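Local atomic coordinates of yncA (Salmonella typhimurium, PDB entry 3DR6), a protein that probably transfers an acetyl group from acetyl-coenzyme A to an acceptor that is not identified, as a putative acetyltransferase of the GNAT family. Residues A16-E19 against I20-A24; V88-P92 against A93-K97; A129-R132 against L133-L137. All coordinates share one frame; numbering follows the deposited sequence.

Contact 1: residues A16-E19 against I20-A24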
loop_
_atom_site.group_PDB
_atom_site.type_symbol
_atom_site.label_atom_id
_atom_site.label_comp_id
_atom_site.label_asym_id
_atom_site.label_seq_id
_atom_site.Cartn_x
_atom_site.Cartn_y
_atom_site.Cartn_z
ATOM N N ALA C 16 -14.611 13.755 -18.863
ATOM C CA ALA C 16 -13.282 14.375 -19.040
ATOM C C ALA C 16 -12.205 13.689 -18.167
ATOM O O ALA C 16 -11.059 13.500 -18.596
ATOM C CB ALA C 16 -13.345 15.857 -18.716
ATOM N N ILE C 17 -12.582 13.367 -16.929
ATOM C CA ILE C 17 -11.696 12.647 -15.986
ATOM C C ILE C 17 -11.281 11.306 -16.585
ATOM O O ILE C 17 -10.089 10.942 -16.563
ATOM C CB ILE C 17 -12.386 12.469 -14.573
ATOM C CG1 ILE C 17 -12.498 13.825 -13.850
ATOM C CG2 ILE C 17 -11.643 11.458 -13.696
ATOM C CD1 ILE C 17 -13.326 13.773 -12.544
ATOM N N THR C 18 -12.266 10.586 -17.139
ATOM C CA THR C 18 -12.036 9.296 -17.796
ATOM C C THR C 18 -10.987 9.406 -18.899
ATOM O O THR C 18 -10.083 8.567 -18.980
ATOM C CB THR C 18 -13.351 8.705 -18.374
ATOM O OG1 THR C 18 -14.326 8.589 -17.328
ATOM C CG2 THR C 18 -13.117 7.316 -18.992
ATOM N N GLU C 19 -11.095 10.434 -19.744
ATOM C CA GLU C 19 -10.093 10.640 -20.796
ATOM C C GLU C 19 -8.697 10.810 -20.213
ATOM O O GLU C 19 -7.754 10.206 -20.692
ATOM C CB GLU C 19 -10.411 11.873 -21.632
ATOM C CG GLU C 19 -11.553 11.713 -22.563
ATOM C CD GLU C 19 -11.647 12.898 -23.516
ATOM O OE1 GLU C 19 -10.908 13.896 -23.303
ATOM O OE2 GLU C 19 -12.455 12.823 -24.466
ATOM N N ILE C 20 -8.581 11.656 -19.191
ATOM C CA ILE C 20 -7.289 11.933 -18.569
ATOM C C ILE C 20 -6.729 10.668 -17.881
ATOM O O ILE C 20 -5.532 10.375 -18.008
ATOM C CB ILE C 20 -7.361 13.120 -17.587
ATOM C CG1 ILE C 20 -7.712 14.408 -18.344
ATOM C CG2 ILE C 20 -6.037 13.270 -16.848
ATOM C CD1 ILE C 20 -8.298 15.534 -17.470
ATOM N N TYR C 21 -7.596 9.949 -17.157
ATOM C CA TYR C 21 -7.234 8.660 -16.504
ATOM C C TYR C 21 -6.693 7.644 -17.520
ATOM O O TYR C 21 -5.605 7.063 -17.323
ATOM C CB TYR C 21 -8.452 8.061 -15.765
ATOM C CG TYR C 21 -8.170 6.731 -15.101
ATOM C CD1 TYR C 21 -7.678 6.689 -13.800
ATOM C CD2 TYR C 21 -8.386 5.516 -15.772
ATOM C CE1 TYR C 21 -7.413 5.472 -13.183
ATOM C CE2 TYR C 21 -8.129 4.283 -15.141
ATOM C CZ TYR C 21 -7.641 4.285 -13.845
ATOM O OH TYR C 21 -7.351 3.098 -13.180
ATOM N N ASN C 22 -7.452 7.434 -18.596
ATOM C CA ASN C 22 -7.074 6.502 -19.669
ATOM C C ASN C 22 -5.789 6.888 -20.377
ATOM O O ASN C 22 -4.990 6.011 -20.714
ATOM C CB ASN C 22 -8.217 6.339 -20.681
ATOM C CG ASN C 22 -9.365 5.519 -20.121
ATOM O OD1 ASN C 22 -9.194 4.784 -19.141
ATOM N ND2 ASN C 22 -10.543 5.631 -20.746
ATOM N N HIS C 23 -5.586 8.186 -20.591
ATOM C CA HIS C 23 -4.298 8.663 -21.089
ATOM C C HIS C 23 -3.150 8.240 -20.151
ATOM O O HIS C 23 -2.128 7.702 -20.608
ATOM C CB HIS C 23 -4.265 10.180 -21.267
ATOM C CG HIS C 23 -2.883 10.703 -21.497
ATOM N ND1 HIS C 23 -2.125 11.270 -20.497
ATOM C CD2 HIS C 23 -2.083 10.647 -22.587
ATOM C CE1 HIS C 23 -0.930 11.575 -20.973
ATOM N NE2 HIS C 23 -0.886 11.220 -22.243
ATOM N N ALA C 24 -3.328 8.500 -18.853
ATOM C CA ALA C 24 -2.308 8.132 -17.864
ATOM C C ALA C 24 -2.022 6.625 -17.951
ATOM O O ALA C 24 -0.859 6.199 -17.986
ATOM C CB ALA C 24 -2.758 8.513 -16.475
#
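Thr18 and Asn22, one turn apart on helix 14-27, stand side by side and point the same way. This is the i to i+4 spacing of an alpha helix, here the first helix of a GNAT (acetyltransferase) fold. The methyl branch does the touching: Thr18 CG2, anti to the backbone N, lies 3.5 Å from Asn22 ND2. That leaves OG1 on the other branch, where it hydrogen-bonds to the carbonyl of Cys14 one turn back. A threonine suits a buried helix position like this, since its hydroxyl can be satisfied by the helix itself while its methyl packs. The Asn22 amide folds back over the same turn (chi1 -73°), bringing CG to 3.3 Å from Thr18 O. Its OD1 accepts a hydrogen bond from Val37 N, tying the helix to the chain that leads into helix 39-52.

Ile20 is turned to another side. CG1 runs back along the helix and passes 3.5 Å from Ala16 O, with CD1 close to the same carbonyl. The branched isoleucine packs against Tyr68 and Tyr89 of the sheet, and the small Ala16 fits against Val65 of strand 64-73. Tyr21 swings its ring out from the helix, and the ring makes a cation-pi contact with Arg42. Glu19, by contrast, extends its carboxylate on the exposed side. Beneath these side chains four successive backbone bonds bind the turns, the shortest from Tyr21 N to Ile17 O at 2.7 Å, its N-H pointing at the oxygen within 10° of straight.

Contact 2: residues V88-P92 against A93-K97. With EDO (1,2-ethanediol), chain I.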
loop_
_atom_site.group_PDB
_atom_site.type_symbol
_atom_site.label_atom_id
_atom_site.label_comp_id
_atom_site.label_asym_id
_atom_site.label_seq_id
_atom_site.Cartn_x
_atom_site.Cartn_y
_atom_site.Cartn_z
ATOM N N VAL C 88 -2.775 12.938 -8.957
ATOM C CA VAL C 88 -2.923 14.193 -9.695
ATOM C C VAL C 88 -2.539 13.915 -11.145
ATOM O O VAL C 88 -1.396 13.499 -11.424
ATOM C CB VAL C 88 -2.007 15.298 -9.105
ATOM C CG1 VAL C 88 -2.060 16.547 -9.948
ATOM C CG2 VAL C 88 -2.395 15.614 -7.668
ATOM N N TYR C 89 -3.479 14.118 -12.063
ATOM C CA TYR C 89 -3.213 13.852 -13.477
ATOM C C TYR C 89 -3.596 15.065 -14.305
ATOM O O TYR C 89 -4.711 15.576 -14.208
ATOM C CB TYR C 89 -3.964 12.595 -13.955
ATOM C CG TYR C 89 -3.635 11.343 -13.149
ATOM C CD1 TYR C 89 -2.329 10.850 -13.098
ATOM C CD2 TYR C 89 -4.626 10.667 -12.438
ATOM C CE1 TYR C 89 -2.007 9.704 -12.332
ATOM C CE2 TYR C 89 -4.318 9.521 -11.690
ATOM C CZ TYR C 89 -3.006 9.057 -11.650
ATOM O OH TYR C 89 -2.680 7.936 -10.908
ATOM N N VAL C 90 -2.653 15.531 -15.110
ATOM C CA VAL C 90 -2.880 16.653 -16.002
ATOM C C VAL C 90 -3.085 16.136 -17.447
ATOM O O VAL C 90 -2.426 15.191 -17.891
ATOM C CB VAL C 90 -1.717 17.674 -15.880
ATOM C CG1 VAL C 90 -1.844 18.805 -16.891
ATOM C CG2 VAL C 90 -1.667 18.233 -14.428
ATOM N N HIS C 91 -4.031 16.752 -18.152
ATOM C CA HIS C 91 -4.362 16.364 -19.513
ATOM C C HIS C 91 -3.115 16.636 -20.373
ATOM O O HIS C 91 -2.460 17.669 -20.186
ATOM C CB HIS C 91 -5.538 17.213 -19.969
ATOM C CG HIS C 91 -6.056 16.851 -21.324
ATOM N ND1 HIS C 91 -5.337 17.071 -22.479
ATOM C CD2 HIS C 91 -7.229 16.293 -21.708
ATOM C CE1 HIS C 91 -6.047 16.667 -23.520
ATOM N NE2 HIS C 91 -7.203 16.200 -23.079
ATOM N N PRO C 92 -2.781 15.739 -21.332
ATOM C CA PRO C 92 -1.522 15.964 -22.048
ATOM C C PRO C 92 -1.448 17.236 -22.898
ATOM O O PRO C 92 -0.350 17.629 -23.302
ATOM C CB PRO C 92 -1.375 14.695 -22.926
ATOM C CG PRO C 92 -2.769 14.266 -23.147
ATOM C CD PRO C 92 -3.474 14.532 -21.825
ATOM N N ALA C 93 -2.583 17.870 -23.169
ATOM C CA ALA C 93 -2.604 19.130 -23.919
ATOM C C ALA C 93 -2.329 20.334 -23.024
ATOM O O ALA C 93 -2.294 21.478 -23.510
ATOM C CB ALA C 93 -3.951 19.302 -24.625
ATOM N N HIS C 94 -2.133 20.064 -21.731
ATOM C CA HIS C 94 -2.101 21.124 -20.710
ATOM C C HIS C 94 -0.971 21.072 -19.701
ATOM O O HIS C 94 -1.084 21.669 -18.633
ATOM C CB HIS C 94 -3.451 21.169 -19.996
ATOM C CG HIS C 94 -4.573 21.487 -20.924
ATOM N ND1 HIS C 94 -4.812 22.768 -21.376
ATOM C CD2 HIS C 94 -5.454 20.686 -21.569
ATOM C CE1 HIS C 94 -5.828 22.748 -22.220
ATOM N NE2 HIS C 94 -6.229 21.496 -22.362
ATOM N N GLN C 95 0.130 20.384 -19.990
ATOM C CA GLN C 95 1.196 20.512 -18.984
ATOM C C GLN C 95 2.327 21.490 -19.365
ATOM O O GLN C 95 2.228 22.157 -20.410
ATOM C CB GLN C 95 1.418 19.233 -18.094
ATOM C CG GLN C 95 2.677 19.007 -17.153
ATOM C CD GLN C 95 2.822 19.793 -15.822
ATOM O OE1 GLN C 95 3.938 20.244 -15.560
ATOM N NE2 GLN C 95 1.775 19.906 -14.963
ATOM N N GLY C 96 3.283 21.701 -18.463
ATOM C CA GLY C 96 4.192 22.842 -18.559
ATOM C C GLY C 96 3.515 24.140 -18.159
ATOM O O GLY C 96 4.046 25.234 -18.412
ATOM N N LYS C 97 2.339 24.035 -17.543
ATOM C CA LYS C 97 1.577 25.204 -17.092
ATOM C C LYS C 97 1.434 25.290 -15.575
ATOM O O LYS C 97 0.693 26.150 -15.070
ATOM C CB LYS C 97 0.193 25.245 -17.752
ATOM C CG LYS C 97 0.266 25.580 -19.235
ATOM C CD LYS C 97 -1.011 25.225 -19.945
ATOM C CE LYS C 97 -0.723 24.946 -21.424
ATOM N NZ LYS C 97 -0.197 26.148 -22.150
HETATM C C1 EDO I . 3.507 17.120 -21.376
HETATM O O1 EDO I . 3.809 16.391 -20.196
HETATM C C2 EDO I . 2.088 16.735 -21.729
HETATM O O2 EDO I . 2.078 16.221 -23.061
#
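His91 meets both Ala93 and His94. Its ND1 accepts a hydrogen bond from Ala93 N at 2.9 Å, the donor only 6° out of the ring plane, which fixes the rotation of the imidazole. Ala93 CB, small enough to fit beside the ring, lies 3.4 Å from His91 ND1. His94 turns an edge toward the face of His91 in an offset edge-to-face pair, planes at 71°, with His94 CD2 3.7 Å from His91 ND1.

Alongside, Val90 and Gln95 cross at about a right angle, Val90 CG1 lying 3.5 Å from Gln95 CB. The methyl is carried there by its position anti to the backbone N (chi1 175°).

The backbone sets up these neighbours: His94 N bonds to His91 O at 2.9 Å, and Pro92, its phi already held by the ring, suits the second place of the bend. An ethanediol molecule, probably from the crystallisation liquor, donates through O2 to Pro92 O. Further out, Ile20 packs on His91, while Leu99 meets Val90 and His94. His91 to His94 form a type I beta turn, flanked by Val90 and Gln95; at Gln95 begins the GNAT signature Gln-x-x-Gly-x-Gly, which probably cradles the acetyl-coenzyme A pyrophosphate, as in relatives.

Contact 3: residues A129-R132 against L133-L137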
loop_
_atom_site.group_PDB
_atom_site.type_symbol
_atom_site.label_atom_id
_atom_site.label_comp_id
_atom_site.label_asym_id
_atom_site.label_seq_id
_atom_site.Cartn_x
_atom_site.Cartn_y
_atom_site.Cartn_z
ATOM N N ALA C 129 11.201 15.517 -12.431
ATOM C CA ALA C 129 10.300 16.682 -12.420
ATOM C C ALA C 129 9.258 16.584 -11.313
ATOM O O ALA C 129 8.975 17.578 -10.633
ATOM C CB ALA C 129 9.609 16.853 -13.767
ATOM N N SER C 130 8.664 15.396 -11.159
ATOM C CA SER C 130 7.675 15.182 -10.101
ATOM C C SER C 130 8.319 15.282 -8.705
ATOM O O SER C 130 7.739 15.858 -7.777
ATOM C CB SER C 130 6.954 13.840 -10.284
ATOM O OG SER C 130 5.981 13.673 -9.255
ATOM N N ILE C 131 9.523 14.733 -8.569
ATOM C CA ILE C 131 10.269 14.830 -7.322
ATOM C C ILE C 131 10.519 16.297 -6.927
ATOM O O ILE C 131 10.304 16.688 -5.775
ATOM C CB ILE C 131 11.561 13.982 -7.411
ATOM C CG1 ILE C 131 11.143 12.496 -7.506
ATOM C CG2 ILE C 131 12.496 14.263 -6.215
ATOM C CD1 ILE C 131 12.285 11.520 -7.799
ATOM N N ARG C 132 10.937 17.101 -7.904
ATOM C CA ARG C 132 11.153 18.547 -7.689
ATOM C C ARG C 132 9.874 19.272 -7.264
ATOM O O ARG C 132 9.892 20.095 -6.330
ATOM C CB ARG C 132 11.733 19.152 -8.983
ATOM C CG ARG C 132 12.085 20.636 -8.961
ATOM C CD ARG C 132 12.746 21.050 -10.320
ATOM N NE ARG C 132 13.468 19.927 -10.942
ATOM C CZ ARG C 132 13.208 19.396 -12.144
ATOM N NH1 ARG C 132 13.917 18.356 -12.580
ATOM N NH2 ARG C 132 12.256 19.904 -12.925
ATOM N N LEU C 133 8.774 18.960 -7.945
ATOM C CA LEU C 133 7.486 19.570 -7.678
ATOM C C LEU C 133 7.089 19.243 -6.242
ATOM O O LEU C 133 6.650 20.096 -5.493
ATOM C CB LEU C 133 6.440 19.036 -8.662
ATOM C CG LEU C 133 4.984 19.521 -8.560
ATOM C CD1 LEU C 133 4.265 19.381 -9.894
ATOM C CD2 LEU C 133 4.207 18.805 -7.449
ATOM N N HIS C 134 7.240 17.983 -5.859
ATOM C CA HIS C 134 6.904 17.600 -4.494
ATOM C C HIS C 134 7.799 18.235 -3.420
ATOM O O HIS C 134 7.291 18.662 -2.381
ATOM C CB HIS C 134 6.874 16.060 -4.390
ATOM C CG HIS C 134 5.641 15.456 -4.988
ATOM N ND1 HIS C 134 5.521 15.166 -6.332
ATOM C CD2 HIS C 134 4.479 15.068 -4.416
ATOM C CE1 HIS C 134 4.325 14.656 -6.565
ATOM N NE2 HIS C 134 3.682 14.566 -5.415
ATOM N N HIS C 135 9.112 18.285 -3.651
ATOM C CA HIS C 135 10.026 18.979 -2.729
ATOM C C HIS C 135 9.590 20.431 -2.508
ATOM O O HIS C 135 9.684 20.956 -1.381
ATOM C CB HIS C 135 11.457 18.988 -3.274
ATOM C CG HIS C 135 12.232 17.735 -2.999
ATOM N ND1 HIS C 135 12.257 17.116 -1.764
ATOM C CD2 HIS C 135 13.054 17.011 -3.800
ATOM C CE1 HIS C 135 13.033 16.046 -1.828
ATOM N NE2 HIS C 135 13.545 15.971 -3.046
ATOM N N SER C 136 9.103 21.064 -3.577
ATOM C CA SER C 136 8.703 22.473 -3.529
ATOM C C SER C 136 7.450 22.699 -2.685
ATOM O O SER C 136 7.123 23.857 -2.355
ATOM C CB SER C 136 8.485 23.055 -4.942
ATOM O OG SER C 136 7.194 22.767 -5.452
ATOM N N LEU C 137 6.747 21.609 -2.358
ATOM C CA LEU C 137 5.592 21.658 -1.467
ATOM C C LEU C 137 5.891 21.051 -0.094
ATOM O O LEU C 137 4.972 20.828 0.726
ATOM C CB LEU C 137 4.382 20.967 -2.117
ATOM C CG LEU C 137 3.512 21.755 -3.108
ATOM C CD1 LEU C 137 2.694 20.810 -3.997
ATOM C CD2 LEU C 137 2.590 22.745 -2.394
#
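His134 reaches back one helical turn to Ser130. CB lies 3.5 Å from Ser130 O, and CG is at the same distance from that oxygen. The chi1 of -76° sets CG beside the backbone N and carries the ring back over the preceding turn. ND1 then donates a hydrogen bond of 2.7 Å to Ser130 O, which lies in the ring plane. Seen from the carbonyl, the donor stands 45° above its plane rather than on a lone pair. His134 N reaches the same oxygen from the opposite face, so two donors of one residue grip Ser130 O, and the ND1 bond holds the ring's rotation. CE1 comes next, 3.3 Å from Ser130 OG, and Leu133 CD2 lies over one face of the ring, toward its rim. At the tip, NE2 bonds to His86 NE2 of strand 83-90. Histidine suits this buried place because its two ring nitrogens point in different directions, ND1 to the helix and NE2 to the sheet.

Helix 128-135 follows strand 118-124 of the GNAT fold, and Ser130 and His134 pack against Ile123 of that strand.

On a different side of the helix, Ile131 and His135 lie side by side, pointing the same way. Ile131 CG2 is 3.7 Å from His135 CD2, and Met161 of strand 154-164 touches both residues.

Further on, Ser136 N bonds to Arg132 O at 3.0 Å. The small Ser136 side chain bends back, with a chi1 of 83° placing OG between the backbone N and the carbonyl carbon, and OG donates to Leu133 O at 2.7 Å.

Overall arrangement
From the N terminus, contact 1 comes first, within helix 14-27; contact 2 follows at the end of strand 83-90, and contact 3 lies later, in helix 128-135. All are local and in series, so none nests in or crosses another; only contact 2 closes a tight turn. Contacts 1 and 2 nevertheless touch in space: Ile20 packs on Tyr89 and His91, and His23 on Pro92, joining the first helix to the end of the strand and the turn after it. Contact 3 is separate, its nearest atoms about 6 Å from contact 2 and about 12 Å from contact 1. Helix 99-113 bridges the gap, with Leu99 against contact 2 and Leu104 against contact 3.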